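Ankyrin repeat domain-containing protein EMB506, chloroplastic (Arabidopsis thaliana, PDB 6JD6) acts in the early differentiation of proplastids during embryo development, is needed for normal leaf and cotyledon margins, and has molecular condensate scaffold activity. Local coordinates at residues Leu136-Val141 / Lys167-His172; Thr147-Ala152 / Ala159-Leu164. One frame throughout, in Å; residues are numbered along the deposited sequence.

In the fold
Contact 1 (136-141 with 167-172) joins ankyrin repeat 1 to repeat 2. Contact 2 (147-152 with 159-164) lies within repeat 2 and pairs its two helices. Their centres are about 9 Å apart. In sequence, both segments of contact 2 fall between those of contact 1. The two also touch in space. Ala169 N lies 2.9 Å from Leu164 O, a probable hydrogen bond, and Leu149 CD2 packs 3.5 Å from Asn170 O. Contact 1 is at the surface and contact 2 is buried. A sulfate, probably from the crystallisation liquor, is held by His163 of contact 2 and comes within about 5 Å of the Lys167 side chain in contact 1, nearest atoms.

Contact 1: residues Leu136-Val141 / Lys167-His172; sequences LDIDDV and KGANPH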
ATOM      1  N   LEU A 136      20.773   4.761  -6.698  1.00 48.39           N
ATOM      2  CA  LEU A 136      19.619   3.885  -6.879  1.00 47.62           C
ATOM      3  C   LEU A 136      18.601   4.531  -7.818  1.00 46.82           C
ATOM      4  O   LEU A 136      18.176   5.666  -7.600  1.00 46.96           O
ATOM      5  CB  LEU A 136      18.960   3.548  -5.538  1.00 45.91           C
ATOM      6  CG  LEU A 136      17.711   2.667  -5.640  1.00 46.30           C
ATOM      7  CD1 LEU A 136      18.056   1.300  -6.226  1.00 46.16           C
ATOM      8  CD2 LEU A 136      17.016   2.523  -4.288  1.00 44.31           C
ATOM      9  N   ASP A 137      18.225   3.809  -8.867  1.00 47.56           N
ATOM     10  CA  ASP A 137      17.261   4.312  -9.840  1.00 47.51           C
ATOM     11  C   ASP A 137      15.926   4.588  -9.153  1.00 45.73           C
ATOM     12  O   ASP A 137      15.401   3.739  -8.437  1.00 45.11           O
ATOM     13  CB  ASP A 137      17.096   3.301 -10.979  1.00 50.79           C
ATOM     14  CG  ASP A 137      16.086   3.744 -12.029  1.00 53.36           C
ATOM     15  OD1 ASP A 137      15.638   4.907 -11.995  1.00 55.83           O
ATOM     16  OD2 ASP A 137      15.750   2.920 -12.904  1.00 53.59           O
ATOM     17  N   ILE A 138      15.388   5.784  -9.363  1.00 45.45           N
ATOM     18  CA  ILE A 138      14.106   6.151  -8.768  1.00 43.15           C
ATOM     19  C   ILE A 138      12.994   5.210  -9.250  1.00 42.74           C
ATOM     20  O   ILE A 138      12.033   4.948  -8.530  1.00 41.90           O
ATOM     21  CB  ILE A 138      13.752   7.634  -9.055  1.00 43.61           C
ATOM     22  CG1 ILE A 138      12.529   8.077  -8.250  1.00 41.98           C
ATOM     23  CG2 ILE A 138      13.556   7.876 -10.554  1.00 42.19           C
ATOM     24  CD1 ILE A 138      12.288   9.579  -8.290  1.00 41.87           C
ATOM     25  N   ASP A 139      13.154   4.678 -10.460  1.00 42.45           N
ATOM     26  CA  ASP A 139      12.189   3.739 -11.024  1.00 43.31           C
ATOM     27  C   ASP A 139      12.627   2.284 -10.867  1.00 42.80           C
ATOM     28  O   ASP A 139      12.216   1.421 -11.642  1.00 42.69           O
ATOM     29  CB  ASP A 139      11.950   4.040 -12.505  1.00 44.96           C
ATOM     30  CG  ASP A 139      11.317   5.396 -12.728  1.00 48.40           C
ATOM     31  OD1 ASP A 139      10.425   5.775 -11.938  1.00 48.26           O
ATOM     32  OD2 ASP A 139      11.712   6.082 -13.694  1.00 50.82           O
ATOM     33  N   ASP A 140      13.468   2.021  -9.872  1.00 44.13           N
ATOM     34  CA  ASP A 140      13.838   0.653  -9.523  1.00 46.28           C
ATOM     35  C   ASP A 140      12.586  -0.180  -9.240  1.00 43.95           C
ATOM     36  O   ASP A 140      11.711   0.249  -8.489  1.00 42.83           O
ATOM     37  CB  ASP A 140      14.759   0.655  -8.302  1.00 46.48           C
ATOM     38  CG  ASP A 140      15.155  -0.739  -7.869  1.00 48.86           C
ATOM     39  OD1 ASP A 140      14.644  -1.203  -6.827  1.00 48.81           O
ATOM     40  OD2 ASP A 140      15.969  -1.371  -8.578  1.00 49.78           O
ATOM     41  N   VAL A 141      12.495  -1.359  -9.851  1.00 44.69           N
ATOM     42  CA  VAL A 141      11.302  -2.199  -9.712  1.00 46.15           C
ATOM     43  C   VAL A 141      11.524  -3.411  -8.808  1.00 49.84           C
ATOM     44  O   VAL A 141      12.646  -3.897  -8.668  1.00 50.24           O
ATOM     45  CB  VAL A 141      10.787  -2.693 -11.081  1.00 45.58           C
ATOM     46  CG1 VAL A 141      10.285  -1.524 -11.915  1.00 45.58           C
ATOM     47  CG2 VAL A 141      11.873  -3.456 -11.819  1.00 48.70           C
ATOM     48  N   LYS A 167      10.590  14.735  -8.708  1.00 50.27           N
ATOM     49  CA  LYS A 167      11.944  14.221  -8.904  1.00 53.98           C
ATOM     50  C   LYS A 167      12.120  13.404 -10.190  1.00 54.35           C
ATOM     51  O   LYS A 167      13.222  12.945 -10.491  1.00 56.29           O
ATOM     52  CB  LYS A 167      12.406  13.412  -7.690  1.00 54.53           C
ATOM     53  CG  LYS A 167      13.252  14.223  -6.731  1.00 62.21           C
ATOM     54  CD  LYS A 167      14.124  13.338  -5.860  1.00 67.02           C
ATOM     55  CE  LYS A 167      15.292  14.137  -5.303  1.00 71.89           C
ATOM     56  NZ  LYS A 167      14.834  15.437  -4.733  1.00 74.74           N
ATOM     57  N   GLY A 168      11.039  13.222 -10.941  1.00 50.27           N
ATOM     58  CA  GLY A 168      11.126  12.574 -12.237  1.00 47.72           C
ATOM     59  C   GLY A 168      10.763  11.100 -12.260  1.00 46.45           C
ATOM     60  O   GLY A 168      11.076  10.401 -13.224  1.00 48.75           O
ATOM     61  N   ALA A 169      10.107  10.618 -11.207  1.00 40.53           N
ATOM     62  CA  ALA A 169       9.599   9.251 -11.209  1.00 39.49           C
ATOM     63  C   ALA A 169       8.652   9.077 -12.392  1.00 41.96           C
ATOM     64  O   ALA A 169       7.832   9.951 -12.672  1.00 41.93           O
ATOM     65  CB  ALA A 169       8.888   8.937  -9.903  1.00 35.98           C
ATOM     66  N   ASN A 170       8.790   7.961 -13.097  1.00 42.12           N
ATOM     67  CA  ASN A 170       7.992   7.699 -14.287  1.00 41.66           C
ATOM     68  C   ASN A 170       6.565   7.324 -13.889  1.00 40.74           C
ATOM     69  O   ASN A 170       6.348   6.302 -13.238  1.00 40.62           O
ATOM     70  CB  ASN A 170       8.643   6.586 -15.114  1.00 40.94           C
ATOM     71  CG  ASN A 170       8.012   6.413 -16.484  1.00 44.23           C
ATOM     72  OD1 ASN A 170       6.820   6.651 -16.677  1.00 43.80           O
ATOM     73  ND2 ASN A 170       8.820   5.989 -17.448  1.00 47.99           N
ATOM     74  N   PRO A 171       5.586   8.160 -14.275  1.00 38.44           N
ATOM     75  CA  PRO A 171       4.185   7.945 -13.902  1.00 36.49           C
ATOM     76  C   PRO A 171       3.441   7.043 -14.884  1.00 37.88           C
ATOM     77  O   PRO A 171       2.248   6.803 -14.700  1.00 37.78           O
ATOM     78  CB  PRO A 171       3.602   9.357 -13.969  1.00 36.90           C
ATOM     79  CG  PRO A 171       4.365  10.000 -15.090  1.00 37.90           C
ATOM     80  CD  PRO A 171       5.769   9.419 -15.023  1.00 39.10           C
ATOM     81  N   HIS A 172       4.134   6.549 -15.905  1.00 39.96           N
ATOM     82  CA  HIS A 172       3.481   5.797 -16.972  1.00 39.72           C
ATOM     83  C   HIS A 172       3.654   4.284 -16.847  1.00 40.48           C
ATOM     84  O   HIS A 172       2.944   3.518 -17.499  1.00 42.12           O
ATOM     85  CB  HIS A 172       4.010   6.249 -18.335  1.00 41.83           C
ATOM     86  CG  HIS A 172       3.993   7.732 -18.531  1.00 44.00           C
ATOM     87  ND1 HIS A 172       2.827   8.447 -18.703  1.00 42.98           N
ATOM     88  CD2 HIS A 172       5.001   8.635 -18.591  1.00 44.80           C
ATOM     89  CE1 HIS A 172       3.118   9.727 -18.859  1.00 45.27           C
ATOM     90  NE2 HIS A 172       4.430   9.868 -18.794  1.00 45.71           N
TER
HETATM   91  O   HOH W   1       7.763   5.110 -11.257  1.00 35.45           O
HETATM   92  O   HOH W   2      12.316   8.312 -14.343  1.00 59.43           O
HETATM   93  O   HOH W   3      11.659   4.815 -16.390  1.00 61.37           O
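Ile138 and Asp139 reach across to Ala169 and Asn170, one by packing and the other by polar bonds. The Ile138 chain is extended, with CG1 anti to the backbone N (chi1 -171°). This puts Ile138 CD1 3.8 Å from Ala169 CB, with Lys167 CB beside it. Leu164, in helix 158-166, touches both Ile138 and Ala169. Asp139 supplies the direct hydrogen bond. Asn170 N donates to Asp139 OD1 at 3.0 Å and nearly straight (166°), on the syn side and slightly out of the carboxylate plane. The same OD1 accepts from a water that also donates to Asn170 O. Asp139 OD2 lies 3.4 Å from Asn170 CB. Another water links it to Asn170 ND2. The side chains of Asp139 and Asn170 cross nearly at right angles, carboxylate and amide planes 65° apart. Each segment has its own Asx turn. Asp137 OD1 accepts from Asp139 N at 2.9 Å, within a type I turn. Asn170 OD1 accepts from His172 N at 2.8 Å. Gly168 closes helix 158-166 with a Schellman motif at positive phi. Loops joined side by side in this way, each following the second helix of its repeat, are characteristic of the stacked repeats of an ankyrin domain.

Contact 2: residues Thr147-Ala152 / Ala159-Leu164; sequences TALHKA and AVISHL. With SO4 (sulfate ion), chain I.
Leu164 and Ala152 face each other across helix segments 148-152 and 159-164. These run nearly antiparallel (156°), and their axes come within 9.3 Å. The main bump is Leu164 CD1. Leu164 CD1 sits over the backbone of the first helical turn, 3.8 Å from Leu149 CA. The methyls of Ala148 and Ala152 and Leu149 CB border the same hollow. Small residues on this face let the leucine come close to the main chain. Ala152 CB is the answering bump. Ala152 CB enters between Val160 and Ile161, 4.0 Å from Val160 CG1 and 3.9 Å from Ile161 CG1. Such a helix pair is the helix-turn-helix core of an ankyrin repeat, here repeat 2.

Ile161 spreads its two branches over the other helix. Ile161 CG1 lies anti to the carbonyl carbon (chi1 -68°), which brings Ile161 CD1 within 3.5 Å of Ala152 O. The other branch, Ile161 CG2, meets Leu149 CD1 at 4.1 Å, where the two side chains cross at about a right angle. Cutting Ile161 back to an alanine would probably open a gap beside Ala152 and take away the CG2 methyl that Leu149 CD1 packs on. Val160 and Leu164 also touch Met128 of helix 125-133, while Ile161 touches Thr193 of helix 191-199.

At the start of helix 148-154, Thr147 and His150 form a capping box. Thr147 N donates to His150 ND1, almost straight at 174° and close to the ring plane. Thr147 OG1 accepts weakly from Leu149 N and His150 N. His150 NE2 is hydrogen-bonded to Leu173 O, so both ring nitrogens are engaged. On the second helix, His163 ND1 donates to sulfate O4 at 2.9 Å, His163 NE2 is hydrogen-bonded to Asp129 OD1, and Arg166 NE also binds the sulfate.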
ATOM      1  N   THR A 147       7.363   0.179  -8.780  1.00 39.20           N
ATOM      2  CA  THR A 147       8.345   1.144  -8.312  1.00 38.12           C
ATOM      3  C   THR A 147       7.868   1.739  -6.997  1.00 37.28           C
ATOM      4  O   THR A 147       6.771   1.430  -6.526  1.00 34.46           O
ATOM      5  CB  THR A 147       8.535   2.290  -9.320  1.00 37.29           C
ATOM      6  OG1 THR A 147       7.343   3.082  -9.366  1.00 36.70           O
ATOM      7  CG2 THR A 147       8.833   1.741 -10.709  1.00 36.19           C
ATOM      8  N   ALA A 148       8.694   2.595  -6.411  1.00 36.15           N
ATOM      9  CA  ALA A 148       8.323   3.306  -5.197  1.00 35.31           C
ATOM     10  C   ALA A 148       7.070   4.154  -5.411  1.00 37.69           C
ATOM     11  O   ALA A 148       6.273   4.332  -4.489  1.00 38.14           O
ATOM     12  CB  ALA A 148       9.474   4.174  -4.724  1.00 31.64           C
ATOM     13  N   LEU A 149       6.904   4.682  -6.622  1.00 37.35           N
ATOM     14  CA  LEU A 149       5.720   5.476  -6.948  1.00 36.34           C
ATOM     15  C   LEU A 149       4.442   4.638  -6.846  1.00 33.27           C
ATOM     16  O   LEU A 149       3.470   5.064  -6.227  1.00 34.90           O
ATOM     17  CB  LEU A 149       5.838   6.101  -8.343  1.00 35.91           C
ATOM     18  CG  LEU A 149       4.654   6.958  -8.800  1.00 35.77           C
ATOM     19  CD1 LEU A 149       4.461   8.153  -7.870  1.00 34.90           C
ATOM     20  CD2 LEU A 149       4.829   7.426 -10.247  1.00 34.34           C
ATOM     21  N   HIS A 150       4.449   3.457  -7.462  1.00 32.17           N
ATOM     22  CA  HIS A 150       3.322   2.530  -7.363  1.00 34.65           C
ATOM     23  C   HIS A 150       2.944   2.305  -5.901  1.00 38.31           C
ATOM     24  O   HIS A 150       1.780   2.423  -5.524  1.00 35.88           O
ATOM     25  CB  HIS A 150       3.672   1.170  -7.969  1.00 33.60           C
ATOM     26  CG  HIS A 150       3.659   1.136  -9.466  1.00 36.97           C
ATOM     27  ND1 HIS A 150       4.804   0.969 -10.214  1.00 37.15           N
ATOM     28  CD2 HIS A 150       2.637   1.203 -10.354  1.00 38.24           C
ATOM     29  CE1 HIS A 150       4.491   0.952 -11.498  1.00 41.27           C
ATOM     30  NE2 HIS A 150       3.181   1.091 -11.610  1.00 39.53           N
ATOM     31  N   LYS A 151       3.943   1.983  -5.085  1.00 39.05           N
ATOM     32  CA  LYS A 151       3.711   1.660  -3.680  1.00 38.39           C
ATOM     33  C   LYS A 151       3.223   2.851  -2.878  1.00 35.13           C
ATOM     34  O   LYS A 151       2.330   2.716  -2.036  1.00 35.78           O
ATOM     35  CB  LYS A 151       4.971   1.090  -3.036  1.00 40.09           C
ATOM     36  CG  LYS A 151       4.925  -0.399  -2.898  1.00 45.11           C
ATOM     37  CD  LYS A 151       3.734  -0.833  -2.064  1.00 46.18           C
ATOM     38  CE  LYS A 151       3.451  -2.298  -2.299  1.00 46.02           C
ATOM     39  NZ  LYS A 151       4.678  -3.101  -2.070  1.00 47.42           N
ATOM     40  N   ALA A 152       3.816   4.010  -3.137  1.00 31.65           N
ATOM     41  CA  ALA A 152       3.424   5.237  -2.456  1.00 33.56           C
ATOM     42  C   ALA A 152       1.961   5.565  -2.732  1.00 38.54           C
ATOM     43  O   ALA A 152       1.261   6.117  -1.879  1.00 40.59           O
ATOM     44  CB  ALA A 152       4.316   6.389  -2.896  1.00 32.02           C
ATOM     45  N   ALA A 159       1.990  13.237  -0.135  1.00 43.57           N
ATOM     46  CA  ALA A 159       3.142  14.139  -0.115  1.00 43.71           C
ATOM     47  C   ALA A 159       4.386  13.464  -0.695  1.00 45.58           C
ATOM     48  O   ALA A 159       5.214  14.110  -1.340  1.00 49.52           O
ATOM     49  CB  ALA A 159       3.414  14.634   1.296  1.00 40.03           C
ATOM     50  N   VAL A 160       4.515  12.163  -0.453  1.00 41.28           N
ATOM     51  CA  VAL A 160       5.604  11.374  -1.017  1.00 39.29           C
ATOM     52  C   VAL A 160       5.396  11.200  -2.523  1.00 38.20           C
ATOM     53  O   VAL A 160       6.339  11.316  -3.310  1.00 36.45           O
ATOM     54  CB  VAL A 160       5.700   9.994  -0.331  1.00 37.79           C
ATOM     55  CG1 VAL A 160       6.678   9.090  -1.062  1.00 37.25           C
ATOM     56  CG2 VAL A 160       6.110  10.160   1.129  1.00 37.27           C
ATOM     57  N   ILE A 161       4.151  10.935  -2.912  1.00 35.02           N
ATOM     58  CA  ILE A 161       3.785  10.811  -4.320  1.00 37.38           C
ATOM     59  C   ILE A 161       4.208  12.035  -5.129  1.00 40.88           C
ATOM     60  O   ILE A 161       4.913  11.911  -6.131  1.00 43.79           O
ATOM     61  CB  ILE A 161       2.270  10.590  -4.480  1.00 37.96           C
ATOM     62  CG1 ILE A 161       1.883   9.215  -3.931  1.00 36.55           C
ATOM     63  CG2 ILE A 161       1.857  10.733  -5.945  1.00 37.90           C
ATOM     64  CD1 ILE A 161       0.411   9.081  -3.579  1.00 37.33           C
ATOM     65  N   SER A 162       3.798  13.217  -4.682  1.00 40.92           N
ATOM     66  CA  SER A 162       4.108  14.444  -5.405  1.00 44.99           C
ATOM     67  C   SER A 162       5.611  14.732  -5.421  1.00 45.42           C
ATOM     68  O   SER A 162       6.129  15.285  -6.390  1.00 44.16           O
ATOM     69  CB  SER A 162       3.339  15.631  -4.821  1.00 50.49           C
ATOM     70  OG  SER A 162       3.764  15.914  -3.503  1.00 55.82           O
ATOM     71  N   HIS A 163       6.304  14.355  -4.349  1.00 44.41           N
ATOM     72  CA  HIS A 163       7.754  14.513  -4.288  1.00 43.97           C
ATOM     73  C   HIS A 163       8.439  13.670  -5.359  1.00 41.90           C
ATOM     74  O   HIS A 163       9.302  14.158  -6.084  1.00 44.11           O
ATOM     75  CB  HIS A 163       8.292  14.122  -2.907  1.00 45.19           C
ATOM     76  CG  HIS A 163       9.787  14.156  -2.815  1.00 45.65           C
ATOM     77  ND1 HIS A 163      10.491  15.310  -2.553  1.00 47.89           N
ATOM     78  CD2 HIS A 163      10.713  13.179  -2.969  1.00 45.91           C
ATOM     79  CE1 HIS A 163      11.785  15.045  -2.541  1.00 47.46           C
ATOM     80  NE2 HIS A 163      11.947  13.757  -2.792  1.00 47.32           N
ATOM     81  N   LEU A 164       8.049  12.401  -5.444  1.00 39.54           N
ATOM     82  CA  LEU A 164       8.595  11.475  -6.434  1.00 40.61           C
ATOM     83  C   LEU A 164       8.374  11.966  -7.862  1.00 42.09           C
ATOM     84  O   LEU A 164       9.279  11.903  -8.692  1.00 43.13           O
ATOM     85  CB  LEU A 164       7.976  10.085  -6.266  1.00 38.34           C
ATOM     86  CG  LEU A 164       8.446   9.264  -5.064  1.00 38.28           C
ATOM     87  CD1 LEU A 164       7.603   8.005  -4.910  1.00 34.43           C
ATOM     88  CD2 LEU A 164       9.914   8.909  -5.219  1.00 36.30           C
TER
HETATM   89  S   SO4 I 307      10.628  18.783  -2.792  1.00131.15           S
HETATM   90  O1  SO4 I 307      10.318  20.210  -2.749  1.00133.46           O
HETATM   91  O2  SO4 I 307      10.456  18.288  -4.156  1.00130.41           O
HETATM   92  O3  SO4 I 307      12.011  18.578  -2.369  1.00131.80           O
HETATM   93  O4  SO4 I 307       9.731  18.060  -1.895  1.00128.76           O